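Local atomic coordinates of chintase (Rhizomucor miehei, PDB entry 5YUQ), a protein that hydrolyses the beta-1,4 linkages of chitin, as a family 18 glycosyl hydrolase whose active site forms a tunnel. Residues K3-V8 / A175-A180; L228-P233 / Q333-Y338; Y27-P32 / M348-E353. One frame throughout, in Å; residues are numbered along the deposited sequence.

Interaction 1. Residues K3-V8 / A175-A180; sequences KLSAYV and AFYIMA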
loop_
_atom_site.group_PDB
_atom_site.type_symbol
_atom_site.label_atom_id
_atom_site.label_comp_id
_atom_site.label_asym_id
_atom_site.label_seq_id
_atom_site.Cartn_x
_atom_site.Cartn_y
_atom_site.Cartn_z
ATOM N N LYS A 3 14.963 -5.743 3.202
ATOM C CA LYS A 3 14.148 -6.951 3.308
ATOM C C LYS A 3 12.763 -6.678 3.883
ATOM O O LYS A 3 11.774 -7.233 3.413
ATOM C CB LYS A 3 14.873 -8.020 4.135
ATOM C CG LYS A 3 16.113 -8.603 3.436
ATOM C CD LYS A 3 15.705 -9.386 2.197
ATOM C CE LYS A 3 16.898 -10.029 1.493
ATOM N NZ LYS A 3 17.476 -9.154 0.435
ATOM N N LEU A 4 12.727 -5.851 4.899
ATOM C CA LEU A 4 11.461 -5.513 5.555
ATOM C C LEU A 4 11.343 -4.021 5.706
ATOM O O LEU A 4 12.088 -3.448 6.426
ATOM C CB LEU A 4 11.391 -6.273 6.916
ATOM C CG LEU A 4 10.007 -6.334 7.509
ATOM C CD1 LEU A 4 10.067 -7.172 8.793
ATOM C CD2 LEU A 4 9.647 -4.980 7.860
ATOM N N SER A 5 10.401 -3.384 4.982
ATOM C CA SER A 5 10.194 -1.944 5.033
ATOM C C SER A 5 8.868 -1.663 5.691
ATOM O O SER A 5 7.880 -2.331 5.422
ATOM C CB SER A 5 10.176 -1.367 3.630
ATOM O OG SER A 5 11.416 -1.615 2.981
ATOM N N ALA A 6 8.850 -0.665 6.563
ATOM C CA ALA A 6 7.642 -0.343 7.298
ATOM C C ALA A 6 7.229 1.083 7.000
ATOM O O ALA A 6 8.010 2.012 7.211
ATOM C CB ALA A 6 7.894 -0.505 8.790
ATOM N N TYR A 7 5.998 1.262 6.527
ATOM C CA TYR A 7 5.445 2.603 6.414
ATOM C C TYR A 7 5.037 3.116 7.783
ATOM O O TYR A 7 4.442 2.390 8.579
ATOM C CB TYR A 7 4.229 2.615 5.491
ATOM C CG TYR A 7 4.600 2.625 4.030
ATOM C CD1 TYR A 7 4.778 1.437 3.339
ATOM C CD2 TYR A 7 4.781 3.820 3.342
ATOM C CE1 TYR A 7 5.124 1.435 1.995
ATOM C CE2 TYR A 7 5.108 3.828 1.979
ATOM C CZ TYR A 7 5.292 2.632 1.325
ATOM O OH TYR A 7 5.633 2.634 -0.008
ATOM N N VAL A 8 5.384 4.368 8.055
ATOM C CA VAL A 8 4.830 5.083 9.194
ATOM C C VAL A 8 4.168 6.316 8.619
ATOM O O VAL A 8 4.574 6.806 7.560
ATOM C CB VAL A 8 5.908 5.474 10.211
ATOM C CG1 VAL A 8 6.560 4.224 10.781
ATOM C CG2 VAL A 8 6.952 6.402 9.588
ATOM N N ALA A 175 13.433 -0.792 -6.286
ATOM C CA ALA A 175 12.410 -1.747 -5.871
ATOM C C ALA A 175 11.023 -1.225 -6.114
ATOM O O ALA A 175 10.787 -0.011 -6.094
ATOM C CB ALA A 175 12.575 -2.119 -4.389
ATOM N N PHE A 176 10.109 -2.165 -6.322
ATOM C CA PHE A 176 8.727 -1.863 -6.643
ATOM C C PHE A 176 7.889 -2.498 -5.551
ATOM O O PHE A 176 7.850 -3.732 -5.415
ATOM C CB PHE A 176 8.368 -2.467 -8.003
ATOM C CG PHE A 176 9.164 -1.893 -9.155
ATOM C CD1 PHE A 176 10.495 -2.245 -9.342
ATOM C CD2 PHE A 176 8.581 -1.009 -10.049
ATOM C CE1 PHE A 176 11.234 -1.715 -10.389
ATOM C CE2 PHE A 176 9.304 -0.478 -11.113
ATOM C CZ PHE A 176 10.639 -0.829 -11.288
ATOM N N TYR A 177 7.240 -1.664 -4.746
ATOM C CA TYR A 177 6.492 -2.146 -3.587
ATOM C C TYR A 177 5.044 -2.384 -3.987
ATOM O O TYR A 177 4.288 -1.431 -4.139
ATOM C CB TYR A 177 6.520 -1.105 -2.462
ATOM C CG TYR A 177 7.872 -0.833 -1.815
ATOM C CD1 TYR A 177 9.037 -1.443 -2.267
ATOM C CD2 TYR A 177 7.968 0.040 -0.742
ATOM C CE1 TYR A 177 10.265 -1.182 -1.664
ATOM C CE2 TYR A 177 9.185 0.305 -0.132
ATOM C CZ TYR A 177 10.323 -0.313 -0.591
ATOM O OH TYR A 177 11.525 -0.046 0.017
ATOM N N ILE A 178 4.652 -3.647 -4.144
ATOM C CA ILE A 178 3.302 -3.976 -4.604
ATOM C C ILE A 178 2.261 -3.809 -3.504
ATOM O O ILE A 178 2.331 -4.453 -2.455
ATOM C CB ILE A 178 3.223 -5.414 -5.138
ATOM C CG1 ILE A 178 4.179 -5.589 -6.319
ATOM C CG2 ILE A 178 1.808 -5.742 -5.580
ATOM C CD1 ILE A 178 4.290 -7.028 -6.802
ATOM N N MET A 179 1.275 -2.955 -3.758
ATOM C CA MET A 179 0.224 -2.716 -2.780
ATOM C C MET A 179 -0.864 -3.769 -2.914
ATOM O O MET A 179 -1.960 -3.502 -3.408
ATOM C CB MET A 179 -0.321 -1.297 -2.931
ATOM C CG MET A 179 0.733 -0.250 -2.582
ATOM S SD MET A 179 0.191 1.448 -2.830
ATOM C CE MET A 179 -1.521 1.338 -2.294
ATOM N N ALA A 180 -0.539 -4.983 -2.480
ATOM C CA ALA A 180 -1.470 -6.100 -2.550
ATOM C C ALA A 180 -2.432 -6.071 -1.378
ATOM O O ALA A 180 -2.499 -7.005 -0.588
ATOM C CB ALA A 180 -0.705 -7.408 -2.562
#
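Tyr177 reaches across from strand 175-178 to Ser5 and Tyr7 on strand 4-9. Its CB bond points toward that strand. The ring carbon CG lies beside the backbone N, opposite the carbonyl carbon. The second torsion is only 3°, so the ring plane nearly contains the CA-CB bond. CD1 is turned back toward its own CA and packs on CB of Val229. CD2 is on the other edge.

CD2 of Tyr177 lies 3.6 Å from OH of Tyr7, which comes in at the ring edge, near the ring plane. The same CD2 is 4.2 Å from CE1 of Tyr7, and the two side chains meet at a slant. Farther out, CZ of Tyr177 is 4.0 Å from OG of Ser5. At the tip, the Tyr177 hydroxyl OH lies 3.4 Å from OG of Ser5. It also approaches CB of Ser5, at 4.1 Å.

The polar ends on strand 4-9 have their own partners. Ser5 OG is hydrogen-bonded to His24 ND1, and Tyr7 OH to Asn103 OD1. Asn103 of strand 101-105 probably takes an aspartate position of the family 18 DxxDxDxE motif. All three touching residues are buried, so these bonds satisfy polar atoms in the interior.

The closest CA atoms, those of Ser5 and Tyr177, are 9.4 Å apart. This is contact through the interior of the TIM barrel and not strand pairing. Met348 of strand 346-350 touches Ser5, Tyr7 and Tyr177. Strand 4-9 is flanked by strands 24-32 and 346-350, and strand 175-178 by strands 144-149 and 228-240.

Interaction 2. Residues L228-P233 / Q333-Y338; sequences LVLGVP and QDKVDY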
loop_
_atom_site.group_PDB
_atom_site.type_symbol
_atom_site.label_atom_id
_atom_site.label_comp_id
_atom_site.label_asym_id
_atom_site.label_seq_id
_atom_site.Cartn_x
_atom_site.Cartn_y
_atom_site.Cartn_z
ATOM N N LEU A 228 10.956 -6.918 -6.680
ATOM C CA LEU A 228 9.568 -6.791 -6.242
ATOM C C LEU A 228 9.489 -6.991 -4.740
ATOM O O LEU A 228 10.168 -7.847 -4.174
ATOM C CB LEU A 228 8.672 -7.804 -6.944
ATOM C CG LEU A 228 8.547 -7.610 -8.452
ATOM C CD1 LEU A 228 7.750 -8.752 -9.041
ATOM C CD2 LEU A 228 7.886 -6.264 -8.784
ATOM N N VAL A 229 8.663 -6.181 -4.093
ATOM C CA VAL A 229 8.470 -6.261 -2.660
ATOM C C VAL A 229 6.977 -6.434 -2.434
ATOM O O VAL A 229 6.173 -5.663 -2.958
ATOM C CB VAL A 229 9.001 -4.985 -1.978
ATOM C CG1 VAL A 229 8.504 -4.881 -0.550
ATOM C CG2 VAL A 229 10.533 -4.962 -2.020
ATOM N N LEU A 230 6.595 -7.471 -1.701
ATOM C CA LEU A 230 5.176 -7.725 -1.473
ATOM C C LEU A 230 4.665 -6.910 -0.289
ATOM O O LEU A 230 5.103 -7.104 0.842
ATOM C CB LEU A 230 4.921 -9.210 -1.214
ATOM C CG LEU A 230 3.465 -9.610 -0.969
ATOM C CD1 LEU A 230 2.608 -9.313 -2.184
ATOM C CD2 LEU A 230 3.363 -11.089 -0.581
ATOM N N GLY A 231 3.746 -5.990 -0.550
ATOM C CA GLY A 231 3.162 -5.203 0.525
ATOM C C GLY A 231 2.052 -5.959 1.214
ATOM O O GLY A 231 1.278 -6.659 0.560
ATOM N N VAL A 232 1.957 -5.788 2.528
ATOM C CA VAL A 232 0.962 -6.474 3.339
ATOM C C VAL A 232 0.337 -5.466 4.286
ATOM O O VAL A 232 0.962 -4.473 4.646
ATOM C CB VAL A 232 1.587 -7.653 4.146
ATOM C CG1 VAL A 232 2.410 -8.551 3.223
ATOM C CG2 VAL A 232 2.457 -7.136 5.290
ATOM N N PRO A 233 -0.916 -5.708 4.679
ATOM C CA PRO A 233 -1.647 -4.780 5.543
ATOM C C PRO A 233 -1.593 -5.179 7.013
ATOM O O PRO A 233 -1.580 -6.374 7.330
ATOM C CB PRO A 233 -3.081 -4.919 5.031
ATOM C CG PRO A 233 -3.170 -6.370 4.644
ATOM C CD PRO A 233 -1.798 -6.739 4.101
ATOM N N GLN A 333 2.502 -14.812 7.764
ATOM C CA GLN A 333 3.533 -15.828 7.592
ATOM C C GLN A 333 3.399 -16.458 6.207
ATOM O O GLN A 333 4.394 -16.680 5.520
ATOM C CB GLN A 333 3.427 -16.910 8.673
ATOM C CG GLN A 333 4.499 -17.996 8.538
ATOM C CD GLN A 333 5.896 -17.477 8.811
ATOM O OE1 GLN A 333 6.161 -16.893 9.860
ATOM N NE2 GLN A 333 6.807 -17.688 7.860
ATOM N N ASP A 334 2.169 -16.721 5.778
ATOM C CA ASP A 334 1.962 -17.366 4.487
ATOM C C ASP A 334 2.401 -16.477 3.332
ATOM O O ASP A 334 2.942 -16.957 2.335
ATOM C CB ASP A 334 0.495 -17.786 4.333
ATOM C CG ASP A 334 0.122 -18.911 5.256
ATOM O OD1 ASP A 334 1.028 -19.593 5.785
ATOM O OD2 ASP A 334 -1.096 -19.118 5.469
ATOM N N LYS A 335 2.179 -15.176 3.483
ATOM C CA LYS A 335 2.664 -14.199 2.515
ATOM C C LYS A 335 4.187 -14.163 2.486
ATOM O O LYS A 335 4.785 -14.073 1.413
ATOM C CB LYS A 335 2.086 -12.814 2.834
ATOM C CG LYS A 335 0.612 -12.674 2.456
ATOM C CD LYS A 335 -0.014 -11.437 3.083
ATOM C CE LYS A 335 -1.396 -11.157 2.504
ATOM N NZ LYS A 335 -2.464 -12.085 3.017
ATOM N N VAL A 336 4.812 -14.244 3.659
ATOM C CA VAL A 336 6.274 -14.259 3.733
ATOM C C VAL A 336 6.831 -15.517 3.080
ATOM O O VAL A 336 7.798 -15.444 2.318
ATOM C CB VAL A 336 6.766 -14.150 5.187
ATOM C CG1 VAL A 336 8.256 -14.473 5.280
ATOM C CG2 VAL A 336 6.484 -12.758 5.732
ATOM N N ASP A 337 6.204 -16.660 3.359
ATOM C CA ASP A 337 6.627 -17.925 2.761
ATOM C C ASP A 337 6.566 -17.824 1.239
ATOM O O ASP A 337 7.477 -18.263 0.532
ATOM C CB ASP A 337 5.741 -19.089 3.240
ATOM C CG ASP A 337 5.861 -19.363 4.736
ATOM O OD1 ASP A 337 6.884 -19.011 5.356
ATOM O OD2 ASP A 337 4.906 -19.949 5.293
ATOM N N TYR A 338 5.485 -17.233 0.742
ATOM C CA TYR A 338 5.327 -17.014 -0.683
ATOM C C TYR A 338 6.426 -16.109 -1.241
ATOM O O TYR A 338 7.020 -16.395 -2.287
ATOM C CB TYR A 338 3.955 -16.400 -0.977
ATOM C CG TYR A 338 3.798 -16.047 -2.433
ATOM C CD1 TYR A 338 3.362 -16.990 -3.351
ATOM C CD2 TYR A 338 4.102 -14.771 -2.898
ATOM C CE1 TYR A 338 3.232 -16.674 -4.706
ATOM C CE2 TYR A 338 3.972 -14.447 -4.238
ATOM C CZ TYR A 338 3.539 -15.399 -5.133
ATOM O OH TYR A 338 3.424 -15.070 -6.461
#
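Leu230 and Val232 of strand segment 228-233 pack on Lys335 of helix segment 333-338. CD2 of Leu230 lies 4.0 Å from CB of Lys335 and 3.9 Å from the backbone O of the same residue. The two side chains cross at about a right angle. One turn along, CD2 of Leu230 also approaches CD2 of the Tyr338 ring, at 4.4 Å. The second contact is purely aliphatic. CG1 of Val232 is 3.8 Å from CD of Lys335, and these side chains run past each other in opposite directions.

The second shell fixes the polar ends. The lysine chain is extended until its last torsion (chi4 75°), which turns NZ aside. NZ then makes a salt bridge to Asp327 and a hydrogen bond to the carbonyl of Ala195. Its charge is thus met inside the protein, while its methylenes serve the packing. Tyr338 OH is hydrogen-bonded to Asn212 of helix 211-220.

The axes of segments 228-233 and 333-338 run antiparallel, at 174°, with a closest approach of 9.8 Å. In the TIM barrel, helix 329-341 packs on the outer face of strand 228-240. Helix 211-220 is its neighbour through Tyr338, and strands 175-178 and 346-350 flank the barrel strand.

Interaction 3. Residues Y27-P32 / M348-E353; sequences YAFAEP and MLWSLE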
loop_
_atom_site.group_PDB
_atom_site.type_symbol
_atom_site.label_atom_id
_atom_site.label_comp_id
_atom_site.label_asym_id
_atom_site.label_seq_id
_atom_site.Cartn_x
_atom_site.Cartn_y
_atom_site.Cartn_z
ATOM N N TYR A 27 8.464 6.967 5.226
ATOM C CA TYR A 27 7.702 7.996 5.922
ATOM C C TYR A 27 6.667 8.609 4.978
ATOM O O TYR A 27 7.017 9.228 3.981
ATOM C CB TYR A 27 8.654 9.071 6.454
ATOM C CG TYR A 27 8.013 10.041 7.414
ATOM C CD1 TYR A 27 7.182 11.057 6.958
ATOM C CD2 TYR A 27 8.259 9.953 8.772
ATOM C CE1 TYR A 27 6.588 11.943 7.838
ATOM C CE2 TYR A 27 7.678 10.837 9.661
ATOM C CZ TYR A 27 6.853 11.831 9.186
ATOM O OH TYR A 27 6.268 12.699 10.079
ATOM N N ALA A 28 5.389 8.444 5.317
ATOM C CA ALA A 28 4.285 8.859 4.449
ATOM C C ALA A 28 3.497 10.009 5.079
ATOM O O ALA A 28 3.216 9.946 6.269
ATOM C CB ALA A 28 3.361 7.671 4.232
ATOM N N PHE A 29 3.123 11.052 4.329
ATOM C CA PHE A 29 3.470 11.287 2.929
ATOM C C PHE A 29 3.893 12.743 2.759
ATOM O O PHE A 29 3.389 13.630 3.456
ATOM C CB PHE A 29 2.231 11.124 2.030
ATOM C CG PHE A 29 1.802 9.697 1.810
ATOM C CD1 PHE A 29 2.570 8.843 1.025
ATOM C CD2 PHE A 29 0.614 9.226 2.351
ATOM C CE1 PHE A 29 2.170 7.531 0.820
ATOM C CE2 PHE A 29 0.208 7.921 2.150
ATOM C CZ PHE A 29 0.992 7.068 1.385
ATOM N N ALA A 30 4.786 12.999 1.810
ATOM C CA ALA A 30 4.963 14.349 1.292
ATOM C C ALA A 30 4.074 14.421 0.059
ATOM O O ALA A 30 4.115 13.525 -0.781
ATOM C CB ALA A 30 6.409 14.595 0.925
ATOM N N GLU A 31 3.258 15.466 -0.043
ATOM C CA GLU A 31 2.304 15.583 -1.146
ATOM C C GLU A 31 2.714 16.704 -2.091
ATOM O O GLU A 31 2.799 17.862 -1.688
ATOM C CB GLU A 31 0.897 15.847 -0.596
ATOM C CG GLU A 31 0.357 14.736 0.298
ATOM C CD GLU A 31 -1.112 14.927 0.652
ATOM O OE1 GLU A 31 -1.586 16.082 0.674
ATOM O OE2 GLU A 31 -1.798 13.916 0.891
ATOM N N PRO A 32 2.967 16.367 -3.362
ATOM C CA PRO A 32 3.333 17.422 -4.307
ATOM C C PRO A 32 2.191 18.407 -4.510
ATOM O O PRO A 32 1.047 17.995 -4.714
ATOM C CB PRO A 32 3.614 16.654 -5.610
ATOM C CG PRO A 32 3.920 15.249 -5.166
ATOM C CD PRO A 32 3.032 15.027 -3.967
ATOM N N MET A 348 6.827 -5.294 2.513
ATOM C CA MET A 348 6.630 -4.037 3.214
ATOM C C MET A 348 5.274 -4.088 3.876
ATOM O O MET A 348 4.446 -4.916 3.518
ATOM C CB MET A 348 6.783 -2.811 2.293
ATOM C CG MET A 348 5.788 -2.700 1.133
ATOM S SD MET A 348 4.191 -2.015 1.654
ATOM C CE MET A 348 3.536 -1.520 0.060
ATOM N N LEU A 349 5.045 -3.193 4.826
ATOM C CA LEU A 349 3.802 -3.218 5.578
ATOM C C LEU A 349 3.169 -1.838 5.647
ATOM O O LEU A 349 3.868 -0.830 5.763
ATOM C CB LEU A 349 4.037 -3.773 6.986
ATOM C CG LEU A 349 4.914 -2.931 7.916
ATOM C CD1 LEU A 349 4.040 -2.093 8.845
ATOM C CD2 LEU A 349 5.865 -3.799 8.724
ATOM N N TRP A 350 1.842 -1.815 5.569
ATOM C CA TRP A 350 1.061 -0.609 5.812
ATOM C C TRP A 350 0.069 -0.870 6.939
ATOM O O TRP A 350 -0.842 -1.679 6.769
ATOM C CB TRP A 350 0.262 -0.190 4.560
ATOM C CG TRP A 350 -0.516 1.056 4.844
ATOM C CD1 TRP A 350 -1.722 1.150 5.493
ATOM C CD2 TRP A 350 -0.109 2.388 4.557
ATOM N NE1 TRP A 350 -2.090 2.468 5.608
ATOM C CE2 TRP A 350 -1.115 3.249 5.036
ATOM C CE3 TRP A 350 1.006 2.943 3.919
ATOM C CZ2 TRP A 350 -1.032 4.634 4.906
ATOM C CZ3 TRP A 350 1.088 4.312 3.792
ATOM C CH2 TRP A 350 0.079 5.143 4.282
ATOM N N SER A 351 0.209 -0.209 8.089
ATOM C CA SER A 351 1.344 0.630 8.454
ATOM C C SER A 351 1.674 0.336 9.924
ATOM O O SER A 351 0.877 -0.278 10.646
ATOM C CB SER A 351 1.022 2.113 8.240
ATOM O OG SER A 351 -0.178 2.462 8.917
ATOM N N LEU A 352 2.849 0.776 10.362
ATOM C CA LEU A 352 3.463 0.265 11.584
ATOM C C LEU A 352 2.670 0.512 12.861
ATOM O O LEU A 352 2.680 -0.320 13.771
ATOM C CB LEU A 352 4.883 0.830 11.713
ATOM C CG LEU A 352 5.747 0.215 12.808
ATOM C CD1 LEU A 352 5.830 -1.290 12.636
ATOM C CD2 LEU A 352 7.139 0.831 12.780
ATOM N N GLU A 353 1.972 1.639 12.931
ATOM C CA GLU A 353 1.288 1.995 14.170
ATOM C C GLU A 353 0.074 1.102 14.420
ATOM O O GLU A 353 -0.499 1.119 15.504
ATOM C CB GLU A 353 0.905 3.481 14.168
ATOM C CG GLU A 353 -0.440 3.807 13.525
ATOM C CD GLU A 353 -0.461 3.659 12.020
ATOM O OE1 GLU A 353 0.606 3.466 11.384
ATOM O OE2 GLU A 353 -1.568 3.755 11.446
#
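Phe29 and Trp350 meet inside the TIM barrel of family 18. Trp350 ends strand 346-350 and, like the tryptophan usual there in the family, probably lines the floor of the substrate site. Strand 4-9 runs between strands 24-32 and 346-350, so the contact bridges over it.

The aromatic contact comes first. The Phe29 ring and the six-membered ring of Trp350 are nearly parallel, with planes at 20°. They are slid so far apart that they barely overlap, with centroids 5.6 Å apart. CE2 of Phe29 and CH2 of Trp350 are the closest atoms, at 3.5 Å. CG of Trp350 stands opposite its backbone N (chi1 -180°), which carries the indole toward Phe29.

The aliphatic contact is smaller. CB of Ala28 is 4.1 Å from CZ3 of Trp350. The same methyl also covers one face of the neighbouring Phe29 ring. Tyr7 meets Trp350 as well, with ring planes at about 50°.

Cis peptide bonds precede Phe29 and Ser351, the latter just after strand 346-350. Non-proline cis peptides are a known feature of family 18 barrels.

Within 348-353, OG of Ser351 donates a hydrogen bond to OE1 of Glu353, 2.8 Å away, on the syn side of the carboxylate.

From the N terminus, residues 3-8 open interaction 1 and residues 27-32 open interaction 3. Interaction 1 closes at 175-180. Interaction 2 then opens at 228-233 and closes at 333-338. Interaction 3 closes last, at 348-353. Interactions 1 and 3 therefore cross, interactions 1 and 2 follow in series, and interaction 2 falls wholly within the span of interaction 3. Probable backbone hydrogen bonds join them: Ile178 with Val229 and Gly231, Val232 with Met348 and Trp350, Val8 with Ala28. Interaction 1 ties the first strand to a middle one, interaction 2 a later strand to its outer helix, and interaction 3 an early strand to the last.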